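Side-chain contacts in BIFUNCTIONAL PROTEIN Proline utilization A (PutA) (PDB 5UX5), which probably catalyses the two-step oxidation of proline to glutamate, combining an FAD-dependent proline dehydrogenase and an NAD-dependent aldehyde dehydrogenase in one chain: residues R212-P215 with L216-A220; L221-S224 with P225-I229; V241-R244 with L245-L249; L250-E253 with E254-G257. One frame throughout, in Å; residues are numbered along the deposited sequence.

Contact 1: residues R212-P215 with L216-A220; sequences RLRP and LYRLA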
loop_
_atom_site.group_PDB
_atom_site.type_symbol
_atom_site.label_atom_id
_atom_site.label_comp_id
_atom_site.label_asym_id
_atom_site.label_seq_id
_atom_site.Cartn_x
_atom_site.Cartn_y
_atom_site.Cartn_z
ATOM N N ARG A 212 3.939 -16.614 -23.726
ATOM C CA ARG A 212 5.216 -17.023 -23.159
ATOM C C ARG A 212 5.296 -18.509 -22.841
ATOM O O ARG A 212 6.396 -19.074 -22.891
ATOM C CB ARG A 212 5.510 -16.216 -21.893
ATOM C CG ARG A 212 5.868 -14.782 -22.180
ATOM C CD ARG A 212 6.201 -14.093 -20.897
ATOM N NE ARG A 212 6.699 -12.745 -21.101
ATOM C CZ ARG A 212 6.969 -11.911 -20.105
ATOM N NH1 ARG A 212 6.767 -12.313 -18.865
ATOM N NH2 ARG A 212 7.447 -10.690 -20.342
ATOM N N LEU A 213 4.168 -19.159 -22.517
ATOM C CA LEU A 213 4.210 -20.543 -22.059
ATOM C C LEU A 213 4.078 -21.576 -23.180
ATOM O O LEU A 213 4.451 -22.736 -22.968
ATOM C CB LEU A 213 3.131 -20.789 -21.005
ATOM C CG LEU A 213 3.500 -20.373 -19.583
ATOM C CD1 LEU A 213 2.271 -20.447 -18.717
ATOM C CD2 LEU A 213 4.575 -21.298 -19.058
ATOM N N ARG A 214 3.593 -21.191 -24.367
ATOM C CA ARG A 214 3.454 -22.154 -25.461
ATOM C C ARG A 214 4.757 -22.872 -25.815
ATOM O O ARG A 214 4.716 -24.099 -25.990
ATOM C CB ARG A 214 2.864 -21.458 -26.699
ATOM C CG ARG A 214 1.384 -21.151 -26.615
ATOM C CD ARG A 214 0.890 -20.459 -27.867
ATOM N NE ARG A 214 -0.449 -19.916 -27.698
ATOM C CZ ARG A 214 -0.705 -18.613 -27.617
ATOM N NH1 ARG A 214 0.289 -17.744 -27.724
ATOM N NH2 ARG A 214 -1.945 -18.173 -27.429
ATOM N N PRO A 215 5.920 -22.223 -25.901
ATOM C CA PRO A 215 7.146 -23.011 -26.124
ATOM C C PRO A 215 7.350 -24.083 -25.076
ATOM O O PRO A 215 7.858 -25.161 -25.399
ATOM C CB PRO A 215 8.274 -21.970 -26.085
ATOM C CG PRO A 215 7.622 -20.646 -26.150
ATOM C CD PRO A 215 6.144 -20.773 -26.061
ATOM N N LEU A 216 6.969 -23.815 -23.822
ATOM C CA LEU A 216 7.143 -24.809 -22.764
ATOM C C LEU A 216 6.219 -26.012 -22.954
ATOM O O LEU A 216 6.623 -27.156 -22.717
ATOM C CB LEU A 216 6.887 -24.180 -21.401
ATOM C CG LEU A 216 6.915 -25.241 -20.306
ATOM C CD1 LEU A 216 8.357 -25.647 -20.032
ATOM C CD2 LEU A 216 6.190 -24.811 -19.054
ATOM N N TYR A 217 4.965 -25.773 -23.340
ATOM C CA TYR A 217 4.029 -26.875 -23.523
ATOM C C TYR A 217 4.337 -27.666 -24.788
ATOM O O TYR A 217 4.129 -28.878 -24.826
ATOM C CB TYR A 217 2.597 -26.339 -23.546
ATOM C CG TYR A 217 2.052 -25.944 -22.184
ATOM C CD1 TYR A 217 2.371 -24.710 -21.607
ATOM C CD2 TYR A 217 1.211 -26.797 -21.478
ATOM C CE1 TYR A 217 1.881 -24.345 -20.373
ATOM C CE2 TYR A 217 0.715 -26.442 -20.251
ATOM C CZ TYR A 217 1.050 -25.210 -19.698
ATOM O OH TYR A 217 0.551 -24.860 -18.463
ATOM N N ARG A 218 4.863 -27.007 -25.815
ATOM C CA ARG A 218 5.315 -27.719 -26.999
ATOM C C ARG A 218 6.390 -28.720 -26.638
ATOM O O ARG A 218 6.464 -29.806 -27.239
ATOM C CB ARG A 218 5.851 -26.727 -28.016
ATOM C CG ARG A 218 4.772 -26.031 -28.729
ATOM C CD ARG A 218 5.306 -24.977 -29.586
ATOM N NE ARG A 218 4.218 -24.094 -29.938
ATOM C CZ ARG A 218 4.392 -22.815 -30.206
ATOM N NH1 ARG A 218 5.621 -22.319 -30.162
ATOM N NH2 ARG A 218 3.351 -22.040 -30.503
ATOM N N LEU A 219 7.285 -28.338 -25.712
ATOM C CA LEU A 219 8.337 -29.260 -25.299
ATOM C C LEU A 219 7.771 -30.531 -24.693
ATOM O O LEU A 219 8.353 -31.610 -24.871
ATOM C CB LEU A 219 9.284 -28.605 -24.306
ATOM C CG LEU A 219 10.233 -27.526 -24.813
ATOM C CD1 LEU A 219 11.161 -27.214 -23.674
ATOM C CD2 LEU A 219 11.029 -27.950 -26.035
ATOM N N ALA A 220 6.608 -30.438 -24.042
ATOM C CA ALA A 220 5.938 -31.619 -23.512
ATOM C C ALA A 220 5.233 -32.429 -24.596
ATOM O O ALA A 220 4.934 -33.603 -24.367
ATOM C CB ALA A 220 4.926 -31.220 -22.439
#
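Leu-213 and Arg-214 meet Leu-216, Tyr-217 and Arg-218 along helix 202-221, an outer helix of the TIM-barrel proline dehydrogenase domain. Backbone bonds run from Tyr-217 N to Leu-213 O (3.1 Å), Arg-218 N to Arg-214 O (2.9 Å) and Leu-219 N to Pro-215 O (3.2 Å). Pro-215 has no N-H to give to the preceding turn, and the helix is kinked there. Leu-216 N makes a weak additional bond to Leu-213 O.

Apolar contacts line the side facing the barrel. Leu-213 and Leu-216 run alongside each other, CD2 to CD2 at 3.9 Å, while CB of Leu-213 meets CE1 of Tyr-217 at 3.8 Å. Strand 228-232 and helix 239-251 pack against this side, through Ile-229 and Leu-249 among others.

The two arginines are the polar part. Their guanidinium planes are only 21° apart, and each has an acidic partner: Arg-214 NE forms a salt bridge with Glu-252, Arg-218 NE with Glu-254. These carboxylates probably offset the like charges. With CG beside the backbone N (chi1 -77°), the extended Arg-218 chain reaches back along the helix, laying one guanidinium face over Arg-214 CB, which is 3.9 Å from Arg-218 NH2.

Contact 2: residues L221-S224 with P225-I229; sequences LQRS and PHPFI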
loop_
_atom_site.group_PDB
_atom_site.type_symbol
_atom_site.label_atom_id
_atom_site.label_comp_id
_atom_site.label_asym_id
_atom_site.label_seq_id
_atom_site.Cartn_x
_atom_site.Cartn_y
_atom_site.Cartn_z
ATOM N N LEU A 221 4.933 -31.822 -25.749
ATOM C CA LEU A 221 4.383 -32.557 -26.883
ATOM C C LEU A 221 5.455 -33.258 -27.712
ATOM O O LEU A 221 5.120 -34.165 -28.475
ATOM C CB LEU A 221 3.601 -31.622 -27.810
ATOM C CG LEU A 221 2.337 -30.886 -27.381
ATOM C CD1 LEU A 221 1.878 -29.954 -28.498
ATOM C CD2 LEU A 221 1.233 -31.868 -27.015
ATOM N N GLN A 222 6.717 -32.818 -27.637
ATOM C CA GLN A 222 7.771 -33.428 -28.446
ATOM C C GLN A 222 8.284 -34.735 -27.854
ATOM O O GLN A 222 9.034 -35.447 -28.529
ATOM C CB GLN A 222 8.906 -32.408 -28.669
ATOM C CG GLN A 222 10.366 -32.868 -28.499
ATOM C CD GLN A 222 11.342 -31.680 -28.360
ATOM O OE1 GLN A 222 11.204 -30.655 -29.045
ATOM N NE2 GLN A 222 12.317 -31.814 -27.457
ATOM N N ARG A 223 7.871 -35.094 -26.640
ATOM C CA ARG A 223 8.246 -36.370 -26.050
ATOM C C ARG A 223 7.023 -37.255 -25.875
ATOM O O ARG A 223 5.933 -36.769 -25.565
ATOM C CB ARG A 223 8.939 -36.192 -24.694
ATOM C CG ARG A 223 10.256 -35.492 -24.773
ATOM C CD ARG A 223 10.673 -34.986 -23.435
ATOM N NE ARG A 223 10.606 -36.003 -22.388
ATOM C CZ ARG A 223 10.708 -35.707 -21.095
ATOM N NH1 ARG A 223 10.877 -34.449 -20.730
ATOM N NH2 ARG A 223 10.647 -36.647 -20.168
ATOM N N SER A 224 7.226 -38.561 -26.052
ATOM C CA SER A 224 6.193 -39.560 -25.749
ATOM C C SER A 224 6.731 -40.727 -24.899
ATOM O O SER A 224 7.687 -41.419 -25.287
ATOM C CB SER A 224 5.544 -40.076 -27.031
ATOM O OG SER A 224 4.753 -39.069 -27.643
ATOM N N PRO A 225 6.111 -40.947 -23.734
ATOM C CA PRO A 225 4.943 -40.135 -23.353
ATOM C C PRO A 225 5.238 -38.674 -22.953
ATOM O O PRO A 225 6.336 -38.308 -22.506
ATOM C CB PRO A 225 4.344 -40.910 -22.162
ATOM C CG PRO A 225 5.462 -41.749 -21.623
ATOM C CD PRO A 225 6.413 -42.017 -22.768
ATOM N N HIS A 226 4.208 -37.861 -23.172
ATOM C CA HIS A 226 4.244 -36.453 -22.831
ATOM C C HIS A 226 4.567 -36.283 -21.354
ATOM O O HIS A 226 3.874 -36.862 -20.506
ATOM C CB HIS A 226 2.893 -35.797 -23.110
ATOM C CG HIS A 226 2.490 -35.768 -24.551
ATOM N ND1 HIS A 226 3.395 -35.891 -25.586
ATOM C CD2 HIS A 226 1.278 -35.590 -25.129
ATOM C CE1 HIS A 226 2.756 -35.809 -26.740
ATOM N NE2 HIS A 226 1.470 -35.627 -26.490
ATOM N N PRO A 227 5.576 -35.494 -21.005
ATOM C CA PRO A 227 5.755 -35.100 -19.605
ATOM C C PRO A 227 4.670 -34.112 -19.183
ATOM O O PRO A 227 3.946 -33.552 -20.007
ATOM C CB PRO A 227 7.147 -34.471 -19.592
ATOM C CG PRO A 227 7.404 -34.063 -21.037
ATOM C CD PRO A 227 6.638 -34.994 -21.896
ATOM N N PHE A 228 4.601 -33.872 -17.872
ATOM C CA PHE A 228 3.493 -33.192 -17.199
ATOM C C PHE A 228 3.897 -31.802 -16.709
ATOM O O PHE A 228 4.909 -31.651 -16.007
ATOM C CB PHE A 228 3.032 -34.036 -16.010
ATOM C CG PHE A 228 1.756 -33.584 -15.387
ATOM C CD1 PHE A 228 0.534 -34.031 -15.861
ATOM C CD2 PHE A 228 1.780 -32.732 -14.282
ATOM C CE1 PHE A 228 -0.638 -33.620 -15.272
ATOM C CE2 PHE A 228 0.609 -32.307 -13.683
ATOM C CZ PHE A 228 -0.601 -32.761 -14.170
ATOM N N ILE A 229 3.085 -30.800 -17.052
ATOM C CA ILE A 229 3.263 -29.416 -16.618
ATOM C C ILE A 229 2.129 -29.054 -15.670
ATOM O O ILE A 229 0.947 -29.203 -16.012
ATOM C CB ILE A 229 3.295 -28.445 -17.815
ATOM C CG1 ILE A 229 4.511 -28.722 -18.698
ATOM C CG2 ILE A 229 3.247 -26.996 -17.359
ATOM C CD1 ILE A 229 4.385 -28.162 -20.072
#
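His-226 folds back onto the backbone of Leu-221 and Arg-223 in the surface turn that takes the chain from helix 202-221 into strand 228-232 of the barrel. Its ND1 donates to Arg-223 O over 2.7 Å with an N-H...O angle of 160°. The acceptor lies near the ring plane, at the edge, and the donor approaches almost in line with the carbonyl bond. CG stands beside the backbone N (chi1 -65°), and this places the imidazole against the backbone of Leu-221 and Arg-223. Leu-221 CD2 reaches the ring off-centre in a CH-pi contact, 4.2 Å from the His-226 centroid, and Leu-221 O is 3.4 Å from His-226 CE1.

Arg-223 packs against the second proline of the turn. Its chain bends at chi3 (50°), which carries the guanidinium across Pro-227: CG of that ring sits over one guanidinium face, toward the rim, 3.5 Å from Arg-223 NH1. Closer to the backbone, Arg-223 CB touches Pro-227 CD at 3.8 Å. NH1 and NH2 of Arg-223 bond outside the turn, to Leu-178 O and Val-183 O.

The cis peptide bond between Ser-224 and Pro-225 draws their CA atoms to 2.8 Å, and the chain turns there. Ser-224 OG lies 3.9 Å from His-226 CE1.

The ND1 bond requires a proton on that nitrogen and limits rotation of the imidazole, while the guanidinium bonds of Arg-223 to the carbonyls of Leu-178 and Val-183 tie the turn to neighbouring parts of the barrel.

Contact 3: residues V241-R244 with L245-L249; sequences VTIR and LFEEL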
loop_
_atom_site.group_PDB
_atom_site.type_symbol
_atom_site.label_atom_id
_atom_site.label_comp_id
_atom_site.label_asym_id
_atom_site.label_seq_id
_atom_site.Cartn_x
_atom_site.Cartn_y
_atom_site.Cartn_z
ATOM N N VAL A 241 -6.836 -15.750 -13.224
ATOM C CA VAL A 241 -5.971 -15.662 -14.390
ATOM C C VAL A 241 -5.364 -17.020 -14.703
ATOM O O VAL A 241 -5.167 -17.368 -15.875
ATOM C CB VAL A 241 -4.876 -14.606 -14.192
ATOM C CG1 VAL A 241 -3.982 -15.024 -13.073
ATOM C CG2 VAL A 241 -4.042 -14.477 -15.468
ATOM N N THR A 242 -5.024 -17.794 -13.661
ATOM C CA THR A 242 -4.399 -19.095 -13.887
ATOM C C THR A 242 -5.402 -20.113 -14.426
ATOM O O THR A 242 -5.084 -20.860 -15.355
ATOM C CB THR A 242 -3.754 -19.616 -12.608
ATOM O OG1 THR A 242 -2.838 -18.638 -12.093
ATOM C CG2 THR A 242 -3.003 -20.892 -12.906
ATOM N N ILE A 243 -6.611 -20.171 -13.851
ATOM C CA ILE A 243 -7.646 -21.050 -14.391
ATOM C C ILE A 243 -7.937 -20.678 -15.833
ATOM O O ILE A 243 -8.152 -21.550 -16.689
ATOM C CB ILE A 243 -8.932 -20.970 -13.555
ATOM C CG1 ILE A 243 -8.761 -21.597 -12.191
ATOM C CG2 ILE A 243 -10.087 -21.608 -14.299
ATOM C CD1 ILE A 243 -9.830 -21.129 -11.265
ATOM N N ARG A 244 -7.993 -19.373 -16.113
ATOM C CA ARG A 244 -8.260 -18.934 -17.475
ATOM C C ARG A 244 -7.094 -19.281 -18.392
ATOM O O ARG A 244 -7.286 -19.689 -19.545
ATOM C CB ARG A 244 -8.535 -17.441 -17.501
ATOM C CG ARG A 244 -8.868 -16.949 -18.845
ATOM C CD ARG A 244 -9.281 -15.538 -18.787
ATOM N NE ARG A 244 -9.226 -14.938 -20.112
ATOM C CZ ARG A 244 -9.518 -13.671 -20.359
ATOM N NH1 ARG A 244 -9.882 -12.872 -19.357
ATOM N NH2 ARG A 244 -9.441 -13.208 -21.593
ATOM N N LEU A 245 -5.874 -19.104 -17.902
ATOM C CA LEU A 245 -4.715 -19.513 -18.675
ATOM C C LEU A 245 -4.793 -20.998 -19.002
ATOM O O LEU A 245 -4.664 -21.396 -20.161
ATOM C CB LEU A 245 -3.448 -19.172 -17.887
ATOM C CG LEU A 245 -2.190 -19.977 -18.135
ATOM C CD1 LEU A 245 -1.689 -19.671 -19.534
ATOM C CD2 LEU A 245 -1.175 -19.629 -17.054
ATOM N N PHE A 246 -5.078 -21.815 -17.988
ATOM C CA PHE A 246 -5.173 -23.264 -18.147
ATOM C C PHE A 246 -6.207 -23.650 -19.200
ATOM O O PHE A 246 -5.908 -24.420 -20.113
ATOM C CB PHE A 246 -5.519 -23.865 -16.796
ATOM C CG PHE A 246 -5.429 -25.360 -16.705
ATOM C CD1 PHE A 246 -4.218 -26.007 -16.812
ATOM C CD2 PHE A 246 -6.561 -26.112 -16.368
ATOM C CE1 PHE A 246 -4.142 -27.410 -16.660
ATOM C CE2 PHE A 246 -6.494 -27.491 -16.209
ATOM C CZ PHE A 246 -5.285 -28.139 -16.356
ATOM N N GLU A 247 -7.423 -23.096 -19.112
ATOM C CA GLU A 247 -8.510 -23.565 -19.972
ATOM C C GLU A 247 -8.379 -23.056 -21.396
ATOM O O GLU A 247 -8.641 -23.794 -22.351
ATOM C CB GLU A 247 -9.856 -23.163 -19.381
ATOM C CG GLU A 247 -10.111 -23.898 -18.095
ATOM C CD GLU A 247 -11.442 -23.590 -17.428
ATOM O OE1 GLU A 247 -11.555 -23.952 -16.250
ATOM O OE2 GLU A 247 -12.346 -22.968 -18.023
ATOM N N GLU A 248 -7.956 -21.818 -21.575
ATOM C CA GLU A 248 -7.769 -21.353 -22.937
ATOM C C GLU A 248 -6.643 -22.135 -23.624
ATOM O O GLU A 248 -6.822 -22.662 -24.732
ATOM C CB GLU A 248 -7.496 -19.852 -22.924
ATOM C CG GLU A 248 -8.722 -19.027 -22.610
ATOM C CD GLU A 248 -8.462 -17.542 -22.769
ATOM O OE1 GLU A 248 -9.334 -16.720 -22.372
ATOM O OE2 GLU A 248 -7.368 -17.208 -23.288
ATOM N N LEU A 249 -5.511 -22.313 -22.934
ATOM C CA LEU A 249 -4.353 -22.924 -23.572
ATOM C C LEU A 249 -4.628 -24.369 -23.948
ATOM O O LEU A 249 -4.280 -24.807 -25.053
ATOM C CB LEU A 249 -3.144 -22.837 -22.653
ATOM C CG LEU A 249 -1.781 -22.992 -23.313
ATOM C CD1 LEU A 249 -1.610 -21.922 -24.361
ATOM C CD2 LEU A 249 -0.695 -22.865 -22.254
#
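Arg-244 places CG anti to its own backbone N (chi1 -178°), whereas Glu-248, one turn later, keeps CG beside its N (chi1 -73°); the two extended chains therefore converge into an i to i+4 salt bridge. The pair lies on helix 239-251, the helical element of a beta-alpha-beta unit of the TIM barrel between strands 228-232 and 260-265. Arg-244 NE gives its N-H to Glu-248 OE1 over 2.9 Å. The carboxylate oxygen comes to the guanidinium edge, yet it receives the donor from 47° above its own plane. Asp-203 takes NH1 of Arg-244 and Lys-210 pairs with OE2 of Glu-248, giving a charge network that reaches the neighbouring helix 202-221.

Regular backbone bonds underlie the arrangement: Leu-245 N to Val-241 O (2.8 Å), Phe-246 N to Thr-242 O (2.8 Å), Glu-247 N to Ile-243 O (3.0 Å) and Glu-248 N to Arg-244 O (3.0 Å). Leu-245 and Phe-246 pack on Leu-231 of strand 228-232.

On the flank facing helix 271-287, where Gln-277 bonds OE2 of Glu-247, the Ile-243 and Glu-247 side chains run alongside each other, with Ile-243 CG2 3.4 Å from Glu-247 OE1.

Contact 4: residues L250-E253 with E254-G257; sequences LMEE and EFLG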
loop_
_atom_site.group_PDB
_atom_site.type_symbol
_atom_site.label_atom_id
_atom_site.label_comp_id
_atom_site.label_asym_id
_atom_site.label_seq_id
_atom_site.Cartn_x
_atom_site.Cartn_y
_atom_site.Cartn_z
ATOM N N LEU A 250 -5.298 -25.104 -23.070
ATOM C CA LEU A 250 -5.514 -26.522 -23.291
ATOM C C LEU A 250 -6.615 -26.821 -24.312
ATOM O O LEU A 250 -6.830 -27.997 -24.627
ATOM C CB LEU A 250 -5.833 -27.207 -21.958
ATOM C CG LEU A 250 -4.654 -27.349 -21.000
ATOM C CD1 LEU A 250 -4.992 -28.279 -19.843
ATOM C CD2 LEU A 250 -3.436 -27.860 -21.765
ATOM N N MET A 251 -7.335 -25.814 -24.816
ATOM C CA MET A 251 -8.316 -26.038 -25.871
ATOM C C MET A 251 -7.779 -25.668 -27.250
ATOM O O MET A 251 -8.428 -25.975 -28.250
ATOM C CB MET A 251 -9.612 -25.245 -25.602
ATOM C CG MET A 251 -10.416 -25.738 -24.406
ATOM S SD MET A 251 -10.823 -27.490 -24.474
ATOM C CE MET A 251 -11.944 -27.543 -25.867
ATOM N N GLU A 252 -6.612 -25.037 -27.328
ATOM C CA GLU A 252 -5.998 -24.742 -28.614
ATOM C C GLU A 252 -5.716 -26.037 -29.364
ATOM O O GLU A 252 -5.378 -27.055 -28.757
ATOM C CB GLU A 252 -4.716 -23.946 -28.400
ATOM C CG GLU A 252 -4.991 -22.580 -27.913
ATOM C CD GLU A 252 -3.742 -21.796 -27.579
ATOM O OE1 GLU A 252 -2.629 -22.202 -27.994
ATOM O OE2 GLU A 252 -3.890 -20.767 -26.879
ATOM N N GLU A 253 -5.899 -26.010 -30.689
ATOM C CA GLU A 253 -5.758 -27.240 -31.472
ATOM C C GLU A 253 -4.439 -27.932 -31.175
ATOM O O GLU A 253 -4.390 -29.142 -30.942
ATOM C CB GLU A 253 -5.859 -26.914 -32.959
ATOM C CG GLU A 253 -6.355 -28.006 -33.854
ATOM C CD GLU A 253 -6.045 -27.659 -35.297
ATOM O OE1 GLU A 253 -6.362 -28.455 -36.216
ATOM O OE2 GLU A 253 -5.464 -26.569 -35.503
ATOM N N GLU A 254 -3.382 -27.147 -31.060
ATOM C CA GLU A 254 -2.051 -27.681 -30.841
ATOM C C GLU A 254 -1.987 -28.526 -29.571
ATOM O O GLU A 254 -1.340 -29.576 -29.548
ATOM C CB GLU A 254 -1.092 -26.495 -30.779
ATOM C CG GLU A 254 0.340 -26.785 -30.556
ATOM C CD GLU A 254 1.141 -25.495 -30.480
ATOM O OE1 GLU A 254 0.542 -24.413 -30.225
ATOM O OE2 GLU A 254 2.364 -25.559 -30.740
ATOM N N PHE A 255 -2.678 -28.107 -28.511
ATOM C CA PHE A 255 -2.519 -28.714 -27.197
ATOM C C PHE A 255 -3.708 -29.550 -26.775
ATOM O O PHE A 255 -3.783 -29.952 -25.613
ATOM C CB PHE A 255 -2.254 -27.639 -26.147
ATOM C CG PHE A 255 -1.055 -26.787 -26.442
ATOM C CD1 PHE A 255 0.216 -27.345 -26.493
ATOM C CD2 PHE A 255 -1.198 -25.424 -26.665
ATOM C CE1 PHE A 255 1.331 -26.557 -26.777
ATOM C CE2 PHE A 255 -0.088 -24.621 -26.932
ATOM C CZ PHE A 255 1.178 -25.194 -26.992
ATOM N N LEU A 256 -4.620 -29.856 -27.693
ATOM C CA LEU A 256 -5.875 -30.474 -27.288
ATOM C C LEU A 256 -5.660 -31.843 -26.653
ATOM O O LEU A 256 -6.443 -32.250 -25.788
ATOM C CB LEU A 256 -6.806 -30.603 -28.491
ATOM C CG LEU A 256 -8.264 -30.868 -28.068
ATOM C CD1 LEU A 256 -8.755 -29.849 -27.004
ATOM C CD2 LEU A 256 -9.249 -31.000 -29.230
ATOM N N GLY A 257 -4.587 -32.546 -27.018
ATOM C CA GLY A 257 -4.379 -33.872 -26.462
ATOM C C GLY A 257 -3.326 -33.994 -25.378
ATOM O O GLY A 257 -2.892 -35.107 -25.070
#
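Glu-252 O accepts Phe-255 N at 2.9 Å, closing a beta turn in the passage from helix 239-251 to strand 260-265 of the barrel, and the donor stands well above the carbonyl plane (52°). A weak bond from Leu-256 N to Glu-253 O, 3.3 Å long, continues the turn.

The Glu-252 side chain runs alongside that of Phe-255. The carboxylate comes to the rim of the ring, with Glu-252 OE1 3.7 Å from Phe-255 CE2 and close to the ring plane; the two flat groups are turned 43° apart. One face of the same ring is covered by the next residue back: Glu-254 CG sits over the ring centre. Extended with CG anti to the backbone N (chi1 180°), Glu-254 follows the ring outward and brings its OE1 to 4.5 Å from Glu-252 OE1.

Leu-256 makes a second, apolar contact. Its side chain runs across the bent Met-251 chain, with Leu-256 CD1 4.0 Å from Met-251 SD, and the same CD1 approaches Leu-250 O at 3.6 Å. That carbonyl accepts NE of Arg-285 on helix 271-287, and Met-251 packs on the same helix.

The carboxylate oxygen near the ring's C-H edge is probably mildly favourable electrostatically. The two neighbouring carboxylates would repel each other, but Arg-214 pairs with Glu-252 and Arg-218 with Glu-254, so the cluster is probably balanced, and the turn is held to helix 202-221 by charge as well as by the phenyl ring.

All four contacts are local and follow in series, none nesting or crossing. Contact 1 runs along helix 202-221; contact 2 then closes the turn that leads into strand 228-232. After that strand, contact 3 lies along helix 239-251, nearer the bound FAD, and contact 4 closes the turn leading to strand 260-265. The two helices are tied side by side: Leu-213 and Tyr-217 pack on Leu-245 and Leu-249, joining contacts 1 and 3. Salt bridges from Arg-214 and Arg-218 join contact 1 to contact 4. The turns meet as well, Leu-221 of contact 2 resting on Phe-255 of contact 4. Together they tie two consecutive helices and their following turns to the barrel wall.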